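Local atomic coordinates of large component of pyocin AP41 (Pseudomonas aeruginosa, PDB entry 4UHQ), a protein that probably kills competing bacteria as a bacteriocin through its DNase domain, the part described here, an HNH-type endonuclease of the colicin/pyocin nuclease family. Residues P119-H122 against S123-H126; E85-G89 against S90-F94; N70-F73 against V74-G77. All coordinates share one frame; numbering follows the deposited sequence.

Contact 1. Residues P119-H122 against S123-H126. With NI (nickel (II) ion), chain E.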
loop_
_atom_site.group_PDB
_atom_site.type_symbol
_atom_site.label_atom_id
_atom_site.label_comp_id
_atom_site.label_asym_id
_atom_site.label_seq_id
_atom_site.Cartn_x
_atom_site.Cartn_y
_atom_site.Cartn_z
ATOM N N PRO A 119 -6.940 -4.793 -5.608
ATOM C CA PRO A 119 -7.667 -3.949 -6.565
ATOM C C PRO A 119 -9.173 -4.005 -6.364
ATOM O O PRO A 119 -9.872 -2.939 -6.461
ATOM C CB PRO A 119 -7.280 -4.529 -7.917
ATOM C CG PRO A 119 -5.889 -5.098 -7.674
ATOM C CD PRO A 119 -5.941 -5.655 -6.282
ATOM N N LYS A 120 -9.727 -5.199 -6.131
ATOM C CA LYS A 120 -11.161 -5.328 -5.899
ATOM C C LYS A 120 -11.587 -4.539 -4.675
ATOM O O LYS A 120 -12.584 -3.770 -4.756
ATOM C CB LYS A 120 -11.530 -6.811 -5.725
ATOM C CG LYS A 120 -12.957 -7.093 -5.216
ATOM C CD LYS A 120 -13.161 -8.638 -5.049
ATOM C CE LYS A 120 -14.510 -8.956 -4.405
ATOM N NZ LYS A 120 -14.646 -8.511 -2.985
ATOM N N ARG A 121 -10.882 -4.688 -3.553
ATOM C CA ARG A 121 -11.323 -3.975 -2.347
ATOM C C ARG A 121 -11.113 -2.476 -2.495
ATOM O O ARG A 121 -11.965 -1.696 -2.030
ATOM C CB ARG A 121 -10.606 -4.494 -1.075
ATOM C CG ARG A 121 -11.147 -3.918 0.226
ATOM C CD ARG A 121 -12.672 -4.197 0.438
ATOM N NE ARG A 121 -13.149 -3.310 1.485
ATOM C CZ ARG A 121 -14.399 -2.827 1.548
ATOM N NH1 ARG A 121 -15.290 -3.228 0.642
ATOM N NH2 ARG A 121 -14.721 -1.951 2.485
ATOM N N HIS A 122 -10.064 -2.041 -3.181
ATOM C CA HIS A 122 -9.897 -0.589 -3.368
ATOM C C HIS A 122 -11.097 0.013 -4.107
ATOM O O HIS A 122 -11.606 1.089 -3.749
ATOM C CB HIS A 122 -8.613 -0.360 -4.177
ATOM C CG HIS A 122 -8.113 1.054 -4.164
ATOM N ND1 HIS A 122 -7.026 1.445 -4.916
ATOM C CD2 HIS A 122 -8.496 2.149 -3.469
ATOM C CE1 HIS A 122 -6.792 2.734 -4.733
ATOM N NE2 HIS A 122 -7.697 3.202 -3.887
ATOM N N SER A 123 -11.549 -0.642 -5.159
ATOM C CA SER A 123 -12.716 -0.173 -5.879
ATOM C C SER A 123 -13.964 -0.139 -4.996
ATOM O O SER A 123 -14.735 0.877 -5.032
ATOM C CB SER A 123 -12.928 -1.052 -7.102
ATOM O OG SER A 123 -14.073 -0.663 -7.835
ATOM N N GLU A 124 -14.167 -1.196 -4.191
ATOM C CA GLU A 124 -15.306 -1.233 -3.303
ATOM C C GLU A 124 -15.231 -0.072 -2.315
ATOM O O GLU A 124 -16.257 0.543 -2.005
ATOM C CB GLU A 124 -15.383 -2.558 -2.553
ATOM C CG GLU A 124 -15.657 -3.714 -3.502
ATOM C CD GLU A 124 -15.574 -5.056 -2.803
ATOM O OE1 GLU A 124 -15.177 -5.102 -1.621
ATOM O OE2 GLU A 124 -15.945 -6.074 -3.431
ATOM N N ILE A 125 -14.043 0.201 -1.800
ATOM C CA ILE A 125 -13.932 1.285 -0.803
ATOM C C ILE A 125 -14.352 2.611 -1.418
ATOM O O ILE A 125 -15.108 3.371 -0.813
ATOM C CB ILE A 125 -12.498 1.366 -0.262
ATOM C CG1 ILE A 125 -12.253 0.186 0.660
ATOM C CG2 ILE A 125 -12.225 2.717 0.433
ATOM C CD1 ILE A 125 -10.740 0.043 1.047
ATOM N N HIS A 126 -13.938 2.870 -2.657
ATOM C CA HIS A 126 -14.323 4.116 -3.279
ATOM C C HIS A 126 -15.811 4.178 -3.603
ATOM O O HIS A 126 -16.406 5.243 -3.455
ATOM C CB HIS A 126 -13.465 4.382 -4.498
ATOM C CG HIS A 126 -12.118 4.893 -4.121
ATOM N ND1 HIS A 126 -11.924 6.203 -3.761
ATOM C CD2 HIS A 126 -10.925 4.265 -3.965
ATOM C CE1 HIS A 126 -10.666 6.365 -3.386
ATOM N NE2 HIS A 126 -10.035 5.209 -3.516
HETATM NI NI NI E . -7.957 5.121 -3.126
HETATM O O HOH W 1 -8.154 7.017 -2.116
#
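H122 and H126 sit one turn apart on a single helix and bind the same nickel ion. Each uses NE2, and H122 NE2 lies 2.1 Å from the metal. The rings lie side by side and point the same way. Their planes are 53° apart, an oblique pairing. H122 CD2 lies at the edge of the H126 ring, near its plane. The nitrogens H122 NE2 and H126 NE2 approach to 3.1 Å because both serve the metal. E95 takes a hydrogen bond from H122 ND1 and so helps fix the turn of that ring. H97 completes the three-histidine site, consistent with the His-Me finger family, and a water also binds the nickel.

P119 is buried against E95 and K91, and I125 packs on the strands. The polar flank, by contrast, is partly exposed. There E124 takes two cations, both tilted from the carboxylate plane. K120 NZ reaches E124 OE2 at 2.8 Å on its syn side. R121 NH1 meets E124 OE1 at 2.9 Å on the anti side, with the oxygen in the guanidinium plane. The bend of R121 at chi2 (58°) turns one guanidinium face over I125 CG1, 3.7 Å from NE. R121 NE also bonds to G24 O, and NH2 pairs with E128.

The segments open helix 119-132, directly after strand 114-117. H122 and I125 touch V117 of that strand, while I125 also meets H97 of strand 95-98.

Contact 2. Residues E85-G89 against S90-F94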
loop_
_atom_site.group_PDB
_atom_site.type_symbol
_atom_site.label_atom_id
_atom_site.label_comp_id
_atom_site.label_asym_id
_atom_site.label_seq_id
_atom_site.Cartn_x
_atom_site.Cartn_y
_atom_site.Cartn_z
ATOM N N GLU A 85 -9.035 -13.712 -7.791
ATOM C CA GLU A 85 -10.375 -13.308 -7.397
ATOM C C GLU A 85 -10.385 -11.852 -6.947
ATOM O O GLU A 85 -11.472 -11.262 -6.830
ATOM C CB GLU A 85 -10.900 -14.176 -6.269
ATOM C CG GLU A 85 -11.175 -15.646 -6.620
ATOM C CD GLU A 85 -9.920 -16.533 -6.578
ATOM O OE1 GLU A 85 -8.796 -16.084 -6.262
ATOM O OE2 GLU A 85 -10.121 -17.739 -6.879
ATOM N N GLU A 86 -9.211 -11.299 -6.683
ATOM C CA GLU A 86 -9.110 -9.937 -6.111
ATOM C C GLU A 86 -8.681 -8.920 -7.155
ATOM O O GLU A 86 -8.430 -7.761 -6.838
ATOM C CB GLU A 86 -8.122 -9.955 -4.942
ATOM C CG GLU A 86 -8.663 -10.761 -3.751
ATOM C CD GLU A 86 -9.844 -10.134 -3.089
ATOM O OE1 GLU A 86 -9.985 -8.857 -3.087
ATOM O OE2 GLU A 86 -10.716 -10.851 -2.533
ATOM N N HIS A 87 -8.571 -9.356 -8.400
ATOM C CA HIS A 87 -8.250 -8.460 -9.498
ATOM C C HIS A 87 -9.449 -7.623 -9.851
ATOM O O HIS A 87 -10.577 -7.938 -9.446
ATOM C CB HIS A 87 -7.760 -9.262 -10.716
ATOM C CG HIS A 87 -6.496 -10.026 -10.458
ATOM N ND1 HIS A 87 -5.908 -10.833 -11.420
ATOM C CD2 HIS A 87 -5.706 -10.117 -9.357
ATOM C CE1 HIS A 87 -4.806 -11.368 -10.927
ATOM N NE2 HIS A 87 -4.686 -10.988 -9.665
ATOM N N LEU A 88 -9.214 -6.524 -10.551
ATOM C CA LEU A 88 -10.314 -5.701 -11.057
ATOM C C LEU A 88 -9.932 -5.193 -12.442
ATOM O O LEU A 88 -9.060 -4.346 -12.564
ATOM C CB LEU A 88 -10.593 -4.543 -10.114
ATOM C CG LEU A 88 -11.745 -3.672 -10.603
ATOM C CD1 LEU A 88 -13.029 -4.271 -10.122
ATOM C CD2 LEU A 88 -11.547 -2.306 -10.062
ATOM N N GLY A 89 -10.549 -5.731 -13.481
ATOM C CA GLY A 89 -10.118 -5.435 -14.841
ATOM C C GLY A 89 -8.638 -5.743 -15.028
ATOM O O GLY A 89 -8.167 -6.806 -14.676
ATOM N N SER A 90 -7.896 -4.787 -15.565
ATOM C CA SER A 90 -6.480 -5.032 -15.802
ATOM C C SER A 90 -5.654 -4.844 -14.543
ATOM O O SER A 90 -4.431 -5.002 -14.578
ATOM C CB SER A 90 -5.950 -4.115 -16.894
ATOM O OG SER A 90 -5.961 -2.774 -16.453
ATOM N N LYS A 91 -6.285 -4.485 -13.434
ATOM C CA LYS A 91 -5.510 -4.270 -12.204
ATOM C C LYS A 91 -5.378 -5.548 -11.389
ATOM O O LYS A 91 -6.385 -6.159 -10.993
ATOM C CB LYS A 91 -6.153 -3.137 -11.359
ATOM C CG LYS A 91 -6.092 -1.762 -12.026
ATOM C CD LYS A 91 -6.931 -0.728 -11.292
ATOM C CE LYS A 91 -8.402 -0.807 -11.658
ATOM N NZ LYS A 91 -9.167 0.275 -10.982
ATOM N N GLU A 92 -4.138 -6.015 -11.190
ATOM C CA GLU A 92 -3.905 -7.336 -10.638
ATOM C C GLU A 92 -3.055 -7.322 -9.387
ATOM O O GLU A 92 -2.850 -8.372 -8.772
ATOM C CB GLU A 92 -3.191 -8.189 -11.695
ATOM C CG GLU A 92 -3.987 -8.247 -12.959
ATOM C CD GLU A 92 -3.343 -9.108 -14.020
ATOM O OE1 GLU A 92 -2.093 -9.161 -14.084
ATOM O OE2 GLU A 92 -4.106 -9.722 -14.785
ATOM N N LYS A 93 -2.512 -6.160 -9.033
ATOM C CA LYS A 93 -1.526 -6.113 -7.978
ATOM C C LYS A 93 -2.068 -5.377 -6.756
ATOM O O LYS A 93 -2.939 -4.508 -6.848
ATOM C CB LYS A 93 -0.263 -5.399 -8.477
ATOM C CG LYS A 93 0.336 -6.049 -9.718
ATOM C CD LYS A 93 1.535 -5.276 -10.275
ATOM C CE LYS A 93 1.888 -5.894 -11.633
ATOM N NZ LYS A 93 3.252 -5.419 -12.092
ATOM N N PHE A 94 -1.473 -5.687 -5.601
ATOM C CA PHE A 94 -1.784 -4.921 -4.404
ATOM C C PHE A 94 -1.540 -3.430 -4.652
ATOM O O PHE A 94 -0.564 -3.023 -5.299
ATOM C CB PHE A 94 -0.938 -5.442 -3.221
ATOM C CG PHE A 94 -1.384 -6.780 -2.720
ATOM C CD1 PHE A 94 -2.360 -6.872 -1.777
ATOM C CD2 PHE A 94 -0.742 -7.933 -3.149
ATOM C CE1 PHE A 94 -2.780 -8.115 -1.291
ATOM C CE2 PHE A 94 -1.155 -9.167 -2.671
ATOM C CZ PHE A 94 -2.133 -9.255 -1.739
#
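L88 and K91 close a type II' beta turn, a tight hairpin-like reversal in the loop between helix 68-75 and strand 95-98. They form one antiparallel hydrogen-bonded pair. G89 takes the first corner of the turn with a positive phi of 55°, a backbone shape that suits a residue without a side chain.

S90 takes the second corner, on the exposed outer end of the loop.

K91 returns the chain. Its N bonds to L88 O at 2.9 Å, with the donor well above the carbonyl plane. The return bond, from L88 N to K91 O, is also 2.9 Å and lies in the carbonyl plane. The two side chains run alongside each other and point the same way. The K91 chain bends at chi3 (-82°), which brings NZ to 3.6 Å from L88 CD2. Both side chains also touch helix 119-132: L88 on P119 and S123, K91 on P119.

E92 follows. E92 and A82 are joined by a backbone hydrogen bond, and H87 NE2 bonds to A82 O, so the two residues that meet here share one neighbour. The E92 side chain crosses one face of the H87 imidazole in a CH-pi contact. E92 CB stands over the centre of the H87 ring, 3.6 Å from its centroid and only 8° off its normal, and E92 CG lies 3.6 Å from H87 ND1.

Contact 3. Residues N70-F73 against V74-G77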
loop_
_atom_site.group_PDB
_atom_site.type_symbol
_atom_site.label_atom_id
_atom_site.label_comp_id
_atom_site.label_asym_id
_atom_site.label_seq_id
_atom_site.Cartn_x
_atom_site.Cartn_y
_atom_site.Cartn_z
ATOM N N ASN A 70 6.322 -13.229 -5.820
ATOM C CA ASN A 70 6.090 -11.884 -5.314
ATOM C C ASN A 70 7.288 -11.295 -4.564
ATOM O O ASN A 70 7.496 -10.058 -4.622
ATOM C CB ASN A 70 4.858 -11.849 -4.416
ATOM C CG ASN A 70 3.590 -11.689 -5.236
ATOM O OD1 ASN A 70 3.630 -11.249 -6.390
ATOM N ND2 ASN A 70 2.462 -12.085 -4.638
ATOM N N ARG A 71 8.122 -12.138 -3.933
ATOM C CA ARG A 71 9.371 -11.621 -3.344
ATOM C C ARG A 71 10.316 -11.064 -4.419
ATOM O O ARG A 71 10.978 -10.000 -4.216
ATOM C CB ARG A 71 10.072 -12.744 -2.585
ATOM C CG ARG A 71 9.182 -13.257 -1.421
ATOM C CD ARG A 71 9.888 -14.400 -0.711
ATOM N NE ARG A 71 8.909 -15.024 0.162
ATOM C CZ ARG A 71 9.181 -15.561 1.332
ATOM N NH1 ARG A 71 10.431 -15.638 1.794
ATOM N NH2 ARG A 71 8.163 -16.045 2.042
ATOM N N TYR A 72 10.366 -11.772 -5.554
ATOM C CA TYR A 72 11.140 -11.236 -6.672
ATOM C C TYR A 72 10.586 -9.866 -7.097
ATOM O O TYR A 72 11.346 -8.892 -7.223
ATOM C CB TYR A 72 11.136 -12.192 -7.864
ATOM C CG TYR A 72 11.806 -11.535 -9.028
ATOM C CD1 TYR A 72 13.167 -11.472 -9.062
ATOM C CD2 TYR A 72 11.049 -10.933 -10.045
ATOM C CE1 TYR A 72 13.824 -10.835 -10.113
ATOM C CE2 TYR A 72 11.729 -10.317 -11.115
ATOM C CZ TYR A 72 13.067 -10.266 -11.100
ATOM O OH TYR A 72 13.796 -9.678 -12.135
ATOM N N PHE A 73 9.279 -9.800 -7.329
ATOM C CA PHE A 73 8.764 -8.507 -7.812
ATOM C C PHE A 73 9.022 -7.358 -6.843
ATOM O O PHE A 73 9.441 -6.288 -7.321
ATOM C CB PHE A 73 7.269 -8.652 -8.169
ATOM C CG PHE A 73 7.061 -9.468 -9.413
ATOM C CD1 PHE A 73 7.528 -9.020 -10.661
ATOM C CD2 PHE A 73 6.416 -10.681 -9.359
ATOM C CE1 PHE A 73 7.361 -9.792 -11.824
ATOM C CE2 PHE A 73 6.299 -11.442 -10.514
ATOM C CZ PHE A 73 6.752 -11.015 -11.709
ATOM N N VAL A 74 8.823 -7.534 -5.534
ATOM C CA VAL A 74 9.040 -6.385 -4.646
ATOM C C VAL A 74 10.511 -6.020 -4.595
ATOM O O VAL A 74 10.818 -4.835 -4.402
ATOM C CB VAL A 74 8.461 -6.574 -3.202
ATOM C CG1 VAL A 74 6.894 -6.694 -3.310
ATOM C CG2 VAL A 74 9.037 -7.803 -2.505
ATOM N N SER A 75 11.406 -6.991 -4.816
ATOM C CA SER A 75 12.839 -6.631 -4.851
ATOM C C SER A 75 13.175 -5.716 -6.017
ATOM O O SER A 75 14.242 -5.079 -6.037
ATOM C CB SER A 75 13.672 -7.912 -4.912
ATOM O OG SER A 75 13.729 -8.524 -6.210
ATOM N N GLN A 76 12.290 -5.682 -7.013
ATOM C CA GLN A 76 12.464 -4.798 -8.164
ATOM C C GLN A 76 11.680 -3.507 -8.041
ATOM O O GLN A 76 11.646 -2.715 -8.991
ATOM C CB GLN A 76 12.045 -5.535 -9.435
ATOM C CG GLN A 76 12.767 -6.875 -9.646
ATOM C CD GLN A 76 14.248 -6.712 -9.678
ATOM O OE1 GLN A 76 14.780 -6.076 -10.585
ATOM N NE2 GLN A 76 14.940 -7.262 -8.694
ATOM N N GLY A 77 11.078 -3.287 -6.879
ATOM C CA GLY A 77 10.267 -2.086 -6.673
ATOM C C GLY A 77 8.896 -2.183 -7.322
ATOM O O GLY A 77 8.221 -1.167 -7.536
#
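Backbone bonds from V74 N to N70 O and from S75 N to R71 O carry the last turn of helix 68-75, which ends in a Schellman motif with G77 (phi 77°) as its C-prime residue, G77 N bonding to V74 O and L78 N reaching F73 O.

S75 and Q76 fold back on Y72. S75 OG sits between its own backbone N and carbonyl carbon (chi1 78°). From there it donates to Y72 O at 2.6 Å. It also accepts Q76 NE2 at 3.0 Å, almost in the amide plane. Q76 CG lies over one face of the Y72 ring, toward the rim, 3.7 Å from CZ. The bend of Q76 at chi2 then lays its amide nearly parallel to the ring, with planes 4° apart. Q76 N bonds to F73 O at 2.9 Å and only weakly to Y72 O.

V74 faces inward. Its CG2 comes within 3.4 Å of R71 O, and its side chain packs on L63, W53 and S57. F73 meets Y81 edge-to-face. N70 OD1 takes a bond from Y81 N, and R71 NE gives one to L66 O.

Y72 O thus receives the S75 hydroxyl as well as the weak Q76 bond. With S75 OG both donating and accepting, the hydroxyl links the helix carbonyl to the Q76 amide and probably helps hold that amide along the tyrosine ring.

From the N terminus, contact 3 comes first and ends helix 68-75 at G77. Contact 2 follows, reversing the loop that leads to strand 95-98. Contact 1 comes last, at the start of helix 119-132. All three are local and in series; none closes a long loop, nests or crosses. Contacts 1 and 2 touch. K120 N probably bonds to E86 O at 3.0 Å, and S123 CB packs on L88 CD2 at 3.5 Å, so the loop lies against the metal-binding helix. Contact 3 has its centre about 17 Å from that of contact 2; their nearest atoms are about 5 Å apart, without touching. P80 and Y81 meet both.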